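Local coordinates for MB2760 (Mycobacterium tuberculosis, PDB 2BNG), which hydrolyses long or bulky lipophilic epoxides, such as 9,10-epoxystearic acid and cholesterol 5,6-oxide, in vitro, while its physiological substrates remain unidentified, at residues Asp42-Glu47 and Gly115-Trp120; Val75-Ile80 and Val87-Thr92; Phe104-Val109 and Trp120-Asp125. All blocks are in the same frame, centred on the assembly; numbering follows the deposited sequence.

Contact 1: Asp42-Glu47 and Gly115-Trp120; sequences DDLVYE and GRITLW
Y46 and W120 both turn CG to the far side of CB from the backbone nitrogen (chi1 168° and 171°), and because they are paired neighbours whose side chains leave the same face of the sheet, their rings run out side by side. The result is an offset stack: the Y46 ring and the six-membered ring of W120 have centroids 3.9 Å apart and planes inclined by 19°. CE1 of Y46 sits over the centre of the indole, whereas CE3 of W120 covers the tyrosine ring nearer its rim. Flat, polarisable rings suit this place, since they can cover each other over a wide area. The tyrosine hydroxyl, for its part, hydrogen-bonds N48. L44 continues this layer along its strand. Its CD1 lies 3.8 Å from I117 CG2 and 4.0 Å from W120 CB, a branched aliphatic end packed against the base of the W120 side chain.

The backbone beneath is a parallel strand pair, the join of strand 44-48 to strand 116-123 in the mixed, curved sheet of the NTF2-like fold. V45 N donates to T118 O at 3.0 Å, and E47 N to W120 O at 2.8 Å; between them V45 O accepts W120 N. T118 and L119 together face E111, which makes a classic beta bulge. On the other face of the sheet V45 CG2 meets L119 CD1 at 3.9 Å. R79 of the second subunit packs on L119, and the carboxylate of E47 forms salt bridges with R53 and R121.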
loop_
_atom_site.group_PDB
_atom_site.type_symbol
_atom_site.label_atom_id
_atom_site.label_comp_id
_atom_site.label_asym_id
_atom_site.label_seq_id
_atom_site.Cartn_x
_atom_site.Cartn_y
_atom_site.Cartn_z
ATOM N N ASP C 42 38.133 30.532 -2.710
ATOM C CA ASP C 42 38.870 31.799 -2.729
ATOM C C ASP C 42 39.659 32.071 -4.011
ATOM O O ASP C 42 39.696 33.202 -4.475
ATOM C CB ASP C 42 39.777 31.920 -1.510
ATOM C CG ASP C 42 39.004 32.263 -0.242
ATOM O OD1 ASP C 42 39.593 32.189 0.863
ATOM O OD2 ASP C 42 37.804 32.607 -0.334
ATOM N N ASP C 43 40.245 31.035 -4.598
ATOM C CA ASP C 43 40.968 31.189 -5.854
ATOM C C ASP C 43 40.227 30.716 -7.101
ATOM O O ASP C 43 40.847 30.322 -8.092
ATOM C CB ASP C 43 42.313 30.525 -5.754
ATOM C CG ASP C 43 43.255 31.303 -4.872
ATOM O OD1 ASP C 43 44.454 31.292 -5.160
ATOM O OD2 ASP C 43 42.836 31.960 -3.897
ATOM N N LEU C 44 38.900 30.785 -7.057
ATOM C CA LEU C 44 38.078 30.533 -8.225
ATOM C C LEU C 44 38.605 31.252 -9.458
ATOM O O LEU C 44 38.932 32.448 -9.396
ATOM C CB LEU C 44 36.642 30.981 -7.966
ATOM C CG LEU C 44 35.654 30.842 -9.125
ATOM C CD1 LEU C 44 35.331 29.364 -9.453
ATOM C CD2 LEU C 44 34.387 31.634 -8.809
ATOM N N VAL C 45 38.706 30.525 -10.573
ATOM C CA VAL C 45 38.722 31.187 -11.873
ATOM C C VAL C 45 37.434 30.905 -12.636
ATOM O O VAL C 45 37.024 29.739 -12.820
ATOM C CB VAL C 45 40.074 31.028 -12.719
ATOM C CG1 VAL C 45 41.187 30.222 -11.989
ATOM C CG2 VAL C 45 39.822 30.576 -14.155
ATOM N N TYR C 46 36.783 32.002 -13.032
ATOM C CA TYR C 46 35.480 31.977 -13.688
ATOM C C TYR C 46 35.540 32.526 -15.127
ATOM O O TYR C 46 35.793 33.732 -15.365
ATOM C CB TYR C 46 34.444 32.740 -12.848
ATOM C CG TYR C 46 33.133 33.039 -13.546
ATOM C CD1 TYR C 46 32.487 32.066 -14.317
ATOM C CD2 TYR C 46 32.522 34.284 -13.409
ATOM C CE1 TYR C 46 31.253 32.330 -14.940
ATOM C CE2 TYR C 46 31.296 34.573 -14.036
ATOM C CZ TYR C 46 30.678 33.585 -14.804
ATOM O OH TYR C 46 29.489 33.825 -15.432
ATOM N N GLU C 47 35.269 31.632 -16.077
ATOM C CA GLU C 47 35.391 31.935 -17.494
ATOM C C GLU C 47 34.079 31.717 -18.201
ATOM O O GLU C 47 33.467 30.657 -18.083
ATOM C CB GLU C 47 36.442 31.043 -18.159
ATOM C CG GLU C 47 37.868 31.370 -17.754
ATOM C CD GLU C 47 38.905 30.287 -18.115
ATOM O OE1 GLU C 47 38.545 29.131 -18.489
ATOM O OE2 GLU C 47 40.115 30.611 -18.011
ATOM N N GLY C 115 34.562 20.378 -1.442
ATOM C CA GLY C 115 33.246 21.012 -1.494
ATOM C C GLY C 115 33.210 22.410 -2.101
ATOM O O GLY C 115 32.131 22.959 -2.310
ATOM N N ARG C 116 34.375 22.987 -2.403
ATOM C CA ARG C 116 34.409 24.317 -3.019
ATOM C C ARG C 116 34.802 24.315 -4.491
ATOM O O ARG C 116 35.676 23.551 -4.916
ATOM C CB ARG C 116 35.245 25.298 -2.185
ATOM C CG ARG C 116 34.716 25.299 -0.757
ATOM C CD ARG C 116 34.986 26.510 0.063
ATOM N NE ARG C 116 34.337 27.752 -0.373
ATOM C CZ ARG C 116 34.450 28.905 0.300
ATOM N NH1 ARG C 116 35.149 28.935 1.387
ATOM N NH2 ARG C 116 33.887 30.035 -0.070
ATOM N N ILE C 117 34.135 25.173 -5.259
ATOM C CA ILE C 117 34.373 25.289 -6.682
ATOM C C ILE C 117 35.574 26.189 -6.949
ATOM O O ILE C 117 35.583 27.366 -6.592
ATOM C CB ILE C 117 33.110 25.795 -7.417
ATOM C CG1 ILE C 117 31.987 24.752 -7.282
ATOM C CG2 ILE C 117 33.432 26.159 -8.900
ATOM C CD1 ILE C 117 30.601 25.217 -7.741
ATOM N N THR C 118 36.591 25.611 -7.590
ATOM C CA THR C 118 37.828 26.333 -7.916
ATOM C C THR C 118 37.921 26.736 -9.386
ATOM O O THR C 118 38.633 27.683 -9.723
ATOM C CB THR C 118 39.079 25.550 -7.473
ATOM O OG1 THR C 118 39.108 24.281 -8.137
ATOM C CG2 THR C 118 39.058 25.341 -5.945
ATOM N N LEU C 119 37.191 26.017 -10.245
ATOM C CA LEU C 119 37.070 26.366 -11.656
ATOM C C LEU C 119 35.607 26.353 -12.064
ATOM O O LEU C 119 34.872 25.427 -11.729
ATOM C CB LEU C 119 37.873 25.421 -12.561
ATOM C CG LEU C 119 37.701 25.640 -14.073
ATOM C CD1 LEU C 119 38.259 27.003 -14.542
ATOM C CD2 LEU C 119 38.295 24.497 -14.883
ATOM N N TRP C 120 35.194 27.396 -12.786
ATOM C CA TRP C 120 33.847 27.470 -13.365
ATOM C C TRP C 120 34.008 28.032 -14.774
ATOM O O TRP C 120 34.330 29.223 -14.974
ATOM C CB TRP C 120 32.942 28.338 -12.507
ATOM C CG TRP C 120 31.602 28.664 -13.088
ATOM C CD1 TRP C 120 30.958 28.007 -14.089
ATOM C CD2 TRP C 120 30.728 29.723 -12.668
ATOM N NE1 TRP C 120 29.726 28.594 -14.331
ATOM C CE2 TRP C 120 29.568 29.656 -13.475
ATOM C CE3 TRP C 120 30.813 30.725 -11.687
ATOM C CZ2 TRP C 120 28.491 30.546 -13.324
ATOM C CZ3 TRP C 120 29.740 31.625 -11.547
ATOM C CH2 TRP C 120 28.603 31.520 -12.357
#

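Contact 2: Val75-Ile80 and Val87-Thr92; sequences VKIHRI and VLTERT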
loop_
_atom_site.group_PDB
_atom_site.type_symbol
_atom_site.label_atom_id
_atom_site.label_comp_id
_atom_site.label_asym_id
_atom_site.label_seq_id
_atom_site.Cartn_x
_atom_site.Cartn_y
_atom_site.Cartn_z
ATOM N N VAL C 75 18.497 27.801 -14.797
ATOM C CA VAL C 75 19.427 26.762 -15.170
ATOM C C VAL C 75 18.682 25.452 -15.159
ATOM O O VAL C 75 18.022 25.094 -14.200
ATOM C CB VAL C 75 20.659 26.684 -14.235
ATOM C CG1 VAL C 75 21.622 25.585 -14.716
ATOM C CG2 VAL C 75 21.395 28.042 -14.174
ATOM N N LYS C 76 18.763 24.750 -16.267
ATOM C CA LYS C 76 18.201 23.446 -16.348
ATOM C C LYS C 76 19.350 22.541 -16.787
ATOM O O LYS C 76 19.943 22.744 -17.854
ATOM C CB LYS C 76 17.032 23.493 -17.322
ATOM C CG LYS C 76 16.505 22.183 -17.782
ATOM C CD LYS C 76 15.889 21.394 -16.716
ATOM C CE LYS C 76 14.894 20.408 -17.339
ATOM N NZ LYS C 76 15.002 19.048 -16.832
ATOM N N ILE C 77 19.701 21.586 -15.921
ATOM C CA ILE C 77 20.789 20.651 -16.201
ATOM C C ILE C 77 20.183 19.409 -16.838
ATOM O O ILE C 77 19.353 18.755 -16.224
ATOM C CB ILE C 77 21.575 20.274 -14.894
ATOM C CG1 ILE C 77 22.016 21.539 -14.124
ATOM C CG2 ILE C 77 22.772 19.349 -15.235
ATOM C CD1 ILE C 77 22.568 21.269 -12.688
ATOM N N HIS C 78 20.577 19.102 -18.068
ATOM C CA HIS C 78 20.099 17.899 -18.764
ATOM C C HIS C 78 20.923 16.656 -18.426
ATOM O O HIS C 78 20.376 15.567 -18.270
ATOM C CB HIS C 78 20.092 18.120 -20.280
ATOM C CG HIS C 78 19.379 19.370 -20.706
ATOM N ND1 HIS C 78 18.005 19.515 -20.628
ATOM C CD2 HIS C 78 19.850 20.535 -21.216
ATOM C CE1 HIS C 78 17.665 20.718 -21.054
ATOM N NE2 HIS C 78 18.766 21.358 -21.414
ATOM N N ARG C 79 22.239 16.834 -18.337
ATOM C CA ARG C 79 23.178 15.769 -18.006
ATOM C C ARG C 79 24.325 16.387 -17.232
ATOM O O ARG C 79 24.689 17.548 -17.482
ATOM C CB ARG C 79 23.716 15.090 -19.267
ATOM C CG ARG C 79 22.643 14.352 -20.110
ATOM C CD ARG C 79 23.253 13.875 -21.411
ATOM N NE ARG C 79 22.369 13.049 -22.247
ATOM C CZ ARG C 79 21.459 13.549 -23.079
ATOM N NH1 ARG C 79 21.290 14.779 -23.141
ATOM N NH2 ARG C 79 20.683 12.876 -23.856
ATOM N N ILE C 80 24.859 15.607 -16.290
ATOM C CA ILE C 80 25.954 16.008 -15.429
ATOM C C ILE C 80 26.733 14.754 -15.039
ATOM O O ILE C 80 26.139 13.739 -14.751
ATOM C CB ILE C 80 25.435 16.784 -14.170
ATOM C CG1 ILE C 80 26.611 17.195 -13.261
ATOM C CG2 ILE C 80 24.313 15.986 -13.425
ATOM C CD1 ILE C 80 26.263 18.261 -12.229
ATOM N N VAL C 87 33.815 18.200 -13.005
ATOM C CA VAL C 87 32.392 17.985 -13.211
ATOM C C VAL C 87 32.010 18.647 -14.545
ATOM O O VAL C 87 32.402 19.800 -14.825
ATOM C CB VAL C 87 31.544 18.572 -12.026
ATOM C CG1 VAL C 87 30.043 18.494 -12.304
ATOM C CG2 VAL C 87 31.893 17.871 -10.694
ATOM N N LEU C 88 31.272 17.901 -15.372
ATOM C CA LEU C 88 30.809 18.385 -16.676
ATOM C C LEU C 88 29.297 18.468 -16.699
ATOM O O LEU C 88 28.610 17.640 -16.101
ATOM C CB LEU C 88 31.288 17.503 -17.842
ATOM C CG LEU C 88 32.798 17.281 -17.975
ATOM C CD1 LEU C 88 33.126 15.964 -17.328
ATOM C CD2 LEU C 88 33.281 17.287 -19.418
ATOM N N THR C 89 28.779 19.414 -17.468
ATOM C CA THR C 89 27.414 19.801 -17.339
ATOM C C THR C 89 26.844 20.159 -18.735
ATOM O O THR C 89 27.482 20.865 -19.510
ATOM C CB THR C 89 27.482 20.930 -16.276
ATOM O OG1 THR C 89 26.512 20.822 -15.282
ATOM C CG2 THR C 89 27.363 22.167 -16.719
ATOM N N GLU C 90 25.691 19.589 -19.094
ATOM C CA GLU C 90 24.974 19.972 -20.320
ATOM C C GLU C 90 23.695 20.660 -19.870
ATOM O O GLU C 90 22.863 20.041 -19.196
ATOM C CB GLU C 90 24.652 18.757 -21.207
ATOM C CG GLU C 90 23.967 19.124 -22.538
ATOM C CD GLU C 90 23.230 17.958 -23.241
ATOM O OE1 GLU C 90 22.837 16.960 -22.594
ATOM O OE2 GLU C 90 23.017 18.049 -24.466
ATOM N N ARG C 91 23.555 21.942 -20.191
ATOM C CA ARG C 91 22.462 22.744 -19.654
ATOM C C ARG C 91 21.759 23.596 -20.698
ATOM O O ARG C 91 22.249 23.808 -21.812
ATOM C CB ARG C 91 22.930 23.683 -18.507
ATOM C CG ARG C 91 24.237 23.336 -17.865
ATOM C CD ARG C 91 24.466 24.053 -16.565
ATOM N NE ARG C 91 24.683 25.489 -16.672
ATOM C CZ ARG C 91 25.876 26.097 -16.629
ATOM N NH1 ARG C 91 27.010 25.392 -16.510
ATOM N NH2 ARG C 91 25.947 27.446 -16.695
ATOM N N THR C 92 20.585 24.078 -20.305
ATOM C CA THR C 92 19.943 25.221 -20.921
ATOM C C THR C 92 19.901 26.304 -19.845
ATOM O O THR C 92 19.451 26.067 -18.726
ATOM C CB THR C 92 18.519 24.890 -21.391
ATOM O OG1 THR C 92 18.555 23.779 -22.308
ATOM C CG2 THR C 92 17.918 26.065 -22.110
#
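E90 O is gripped by two consecutive amides, H78 N at 2.7 Å and, weakly, R79 N at 3.4 Å, marking a classic beta bulge in strand 72-83 of this hairpin. The bulge moves the register by one residue and turns the H78 side chain toward strand 86-97. There NE2 meets T92 OG1 in the imidazole plane in a nearly straight hydrogen bond of 2.6 Å. Histidine's ring nitrogen suits this reach to a small hydroxyl.

Beyond the bulge, E90 N returns a bond to R79 O at 2.8 Å, and the two side chains run alongside each other on one face. R79 is extended from CG to NE, which brings NH1 to E90 OE1 in a salt bridge at 2.7 Å on the syn lone pair; the guanidinium and carboxylate planes stand 45° apart. On the other face V75 CG1 rests 3.6 Å from R91 NE, while R91 NH2 forms salt bridges with D122 and D93, the probable catalytic pair.

R79 also pairs with E111, and E90 OE2 with R121 and Y123, all of the second subunit. So many donors would be expected to keep the buried E90 ionised, its charge shared across the interface.

Contact 3: Phe104-Val109 and Trp120-Asp125; sequences FWVCGV and WRDYFD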
loop_
_atom_site.group_PDB
_atom_site.type_symbol
_atom_site.label_atom_id
_atom_site.label_comp_id
_atom_site.label_asym_id
_atom_site.label_seq_id
_atom_site.Cartn_x
_atom_site.Cartn_y
_atom_site.Cartn_z
ATOM N N PHE C 104 19.508 29.897 -24.049
ATOM C CA PHE C 104 20.605 29.388 -24.866
ATOM C C PHE C 104 21.194 28.144 -24.189
ATOM O O PHE C 104 21.060 27.989 -22.956
ATOM C CB PHE C 104 21.703 30.472 -25.041
ATOM C CG PHE C 104 22.155 31.111 -23.735
ATOM C CD1 PHE C 104 23.271 30.640 -23.069
ATOM C CD2 PHE C 104 21.462 32.193 -23.180
ATOM C CE1 PHE C 104 23.699 31.236 -21.864
ATOM C CE2 PHE C 104 21.867 32.768 -21.976
ATOM C CZ PHE C 104 22.985 32.287 -21.314
ATOM N N TRP C 105 21.856 27.280 -24.958
ATOM C CA TRP C 105 22.528 26.160 -24.347
ATOM C C TRP C 105 23.868 26.591 -23.733
ATOM O O TRP C 105 24.511 27.539 -24.215
ATOM C CB TRP C 105 22.689 25.015 -25.338
ATOM C CG TRP C 105 23.586 25.283 -26.584
ATOM C CD1 TRP C 105 23.153 25.464 -27.879
ATOM C CD2 TRP C 105 25.033 25.327 -26.644
ATOM N NE1 TRP C 105 24.227 25.630 -28.730
ATOM C CE2 TRP C 105 25.389 25.541 -28.005
ATOM C CE3 TRP C 105 26.056 25.172 -25.694
ATOM C CZ2 TRP C 105 26.722 25.640 -28.430
ATOM C CZ3 TRP C 105 27.400 25.257 -26.130
ATOM C CH2 TRP C 105 27.703 25.506 -27.484
ATOM N N VAL C 106 24.255 25.912 -22.650
ATOM C CA VAL C 106 25.584 26.057 -22.054
ATOM C C VAL C 106 26.112 24.677 -21.665
ATOM O O VAL C 106 25.369 23.838 -21.115
ATOM C CB VAL C 106 25.570 26.896 -20.772
ATOM C CG1 VAL C 106 27.000 27.045 -20.227
ATOM C CG2 VAL C 106 24.950 28.254 -21.021
ATOM N N CYS C 107 27.390 24.459 -21.960
ATOM C CA CYS C 107 28.142 23.364 -21.380
ATOM C C CYS C 107 29.125 23.980 -20.362
ATOM O O CYS C 107 29.929 24.835 -20.703
ATOM C CB CYS C 107 28.849 22.547 -22.477
ATOM S SG CYS C 107 27.636 21.612 -23.548
ATOM N N GLY C 108 29.022 23.573 -19.105
ATOM C CA GLY C 108 29.910 24.070 -18.086
ATOM C C GLY C 108 30.817 22.982 -17.587
ATOM O O GLY C 108 30.386 21.826 -17.414
ATOM N N VAL C 109 32.078 23.338 -17.380
ATOM C CA VAL C 109 33.007 22.448 -16.698
ATOM C C VAL C 109 33.477 23.108 -15.394
ATOM O O VAL C 109 33.801 24.301 -15.340
ATOM C CB VAL C 109 34.201 21.951 -17.574
ATOM C CG1 VAL C 109 33.815 21.746 -19.043
ATOM C CG2 VAL C 109 35.344 22.880 -17.491
ATOM N N TRP C 120 35.194 27.396 -12.786
ATOM C CA TRP C 120 33.847 27.470 -13.365
ATOM C C TRP C 120 34.008 28.032 -14.774
ATOM O O TRP C 120 34.330 29.223 -14.974
ATOM C CB TRP C 120 32.942 28.338 -12.507
ATOM C CG TRP C 120 31.602 28.664 -13.088
ATOM C CD1 TRP C 120 30.958 28.007 -14.089
ATOM C CD2 TRP C 120 30.728 29.723 -12.668
ATOM N NE1 TRP C 120 29.726 28.594 -14.331
ATOM C CE2 TRP C 120 29.568 29.656 -13.475
ATOM C CE3 TRP C 120 30.813 30.725 -11.687
ATOM C CZ2 TRP C 120 28.491 30.546 -13.324
ATOM C CZ3 TRP C 120 29.740 31.625 -11.547
ATOM C CH2 TRP C 120 28.603 31.520 -12.357
ATOM N N ARG C 121 33.816 27.149 -15.745
ATOM C CA ARG C 121 34.074 27.462 -17.142
ATOM C C ARG C 121 32.834 27.176 -17.992
ATOM O O ARG C 121 32.470 26.018 -18.235
ATOM C CB ARG C 121 35.256 26.639 -17.653
ATOM C CG ARG C 121 35.687 27.082 -19.022
ATOM C CD ARG C 121 36.807 26.228 -19.595
ATOM N NE ARG C 121 38.101 26.489 -18.964
ATOM C CZ ARG C 121 38.983 25.527 -18.690
ATOM N NH1 ARG C 121 38.694 24.254 -18.963
ATOM N NH2 ARG C 121 40.125 25.812 -18.108
ATOM N N ASP C 122 32.169 28.232 -18.429
ATOM C CA ASP C 122 30.941 28.038 -19.204
ATOM C C ASP C 122 31.221 28.264 -20.685
ATOM O O ASP C 122 31.848 29.263 -21.064
ATOM C CB ASP C 122 29.822 28.955 -18.693
ATOM C CG ASP C 122 29.022 28.341 -17.524
ATOM O OD1 ASP C 122 29.140 27.128 -17.220
ATOM O OD2 ASP C 122 28.238 29.076 -16.891
ATOM N N TYR C 123 30.753 27.318 -21.493
ATOM C CA TYR C 123 30.857 27.341 -22.943
ATOM C C TYR C 123 29.479 27.599 -23.559
ATOM O O TYR C 123 28.490 26.997 -23.155
ATOM C CB TYR C 123 31.300 25.968 -23.449
ATOM C CG TYR C 123 32.722 25.560 -23.162
ATOM C CD1 TYR C 123 33.044 24.842 -22.005
ATOM C CD2 TYR C 123 33.762 25.861 -24.074
ATOM C CE1 TYR C 123 34.366 24.433 -21.761
ATOM C CE2 TYR C 123 35.075 25.455 -23.837
ATOM C CZ TYR C 123 35.359 24.744 -22.685
ATOM O OH TYR C 123 36.641 24.359 -22.437
ATOM N N PHE C 124 29.432 28.446 -24.583
ATOM C CA PHE C 124 28.203 28.683 -25.342
ATOM C C PHE C 124 28.582 29.221 -26.726
ATOM O O PHE C 124 29.752 29.528 -26.973
ATOM C CB PHE C 124 27.287 29.691 -24.624
ATOM C CG PHE C 124 27.997 30.903 -24.152
ATOM C CD1 PHE C 124 28.459 30.984 -22.854
ATOM C CD2 PHE C 124 28.221 31.962 -25.011
ATOM C CE1 PHE C 124 29.121 32.113 -22.407
ATOM C CE2 PHE C 124 28.887 33.093 -24.588
ATOM C CZ PHE C 124 29.344 33.174 -23.290
ATOM N N ASP C 125 27.581 29.365 -27.600
ATOM C CA ASP C 125 27.762 29.767 -29.007
ATOM C C ASP C 125 27.076 31.127 -29.239
ATOM O O ASP C 125 25.924 31.317 -28.851
ATOM C CB ASP C 125 27.178 28.641 -29.870
ATOM C CG ASP C 125 26.916 29.023 -31.317
ATOM O OD1 ASP C 125 27.667 29.811 -31.922
ATOM O OD2 ASP C 125 25.949 28.463 -31.892
HETATM O O HOH W 1 24.422 26.249 -31.722
HETATM O O HOH W 2 24.652 28.782 -26.593
#
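D122 is paired with G108, whose bare CA lets OD1 approach to 3.3 Å. V106 closes one flank of the same carboxylate, with CG1 3.6 Å from D122 CG. Thus D122, which probably acts as the proton acceptor of the active site, is flanked on this side by the carbons of G108 and V106, while its OD2 takes a salt bridge from R91 and a weak bond from W120 NE1.

On the opposite face the bumps are bulkier. V109 divides its branches, CG2 resting 3.8 Å from R121 CB and CG1 touching the rim of the Y123 ring at CE1, 3.9 Å off. C107, a small residue, sets its CB 4.3 Å from Y123 CB and packs on C107 of the second subunit. Its backbone O lies at the edge of the phenol ring, in plane.

These strands, 100-113 and 116-123, form an antiparallel hairpin in the middle of the NTF2-like sheet. C107 pairs with Y123 and V109 with R121 through reciprocal amide bonds, the shortest being Y123 N to C107 O at 2.7 Å.

Toward F124 and D125, W105 covers the chain. Its chi1 of 64° places CG between the backbone nitrogen and the carbonyl carbon, folding the broad indole across the chain, so that CZ2 meets D125 CB at 3.4 Å and D125 N lies over one face near the rim. Two waters bridge the pair: one links W105 NE1 to D125 OD2, and another, lying over the indole, joins W105 O to D125 N. D125 is the N-cap of helix 126-139, and its OD1 accepts from V126 N of the second subunit. W105 meets Y123 of that subunit edge-to-face, and Y123 OH bonds its E90.

All three contacts belong to one curved sheet. Contacts 1 and 3 share W120 and strand 116-123, with centres about 15 Å apart, and are tied by a salt bridge from E47 to R121. Contact 2 lies beyond strand 100-113, about 9 Å from contact 3 between centres, and joins it through R91, whose N probably bonds V106 O and whose guanidinium pairs with D122. Contact 3 is the buried one; contacts 1 and 2 are only partly buried. Their chemistry follows: parallel strands with a ring stack in contact 1, a charged, bulged hairpin in contact 2, and close shape-fitting around an active-site aspartate in contact 3. Contacts 2 and 3 both face the second subunit extensively, contact 1 scarcely.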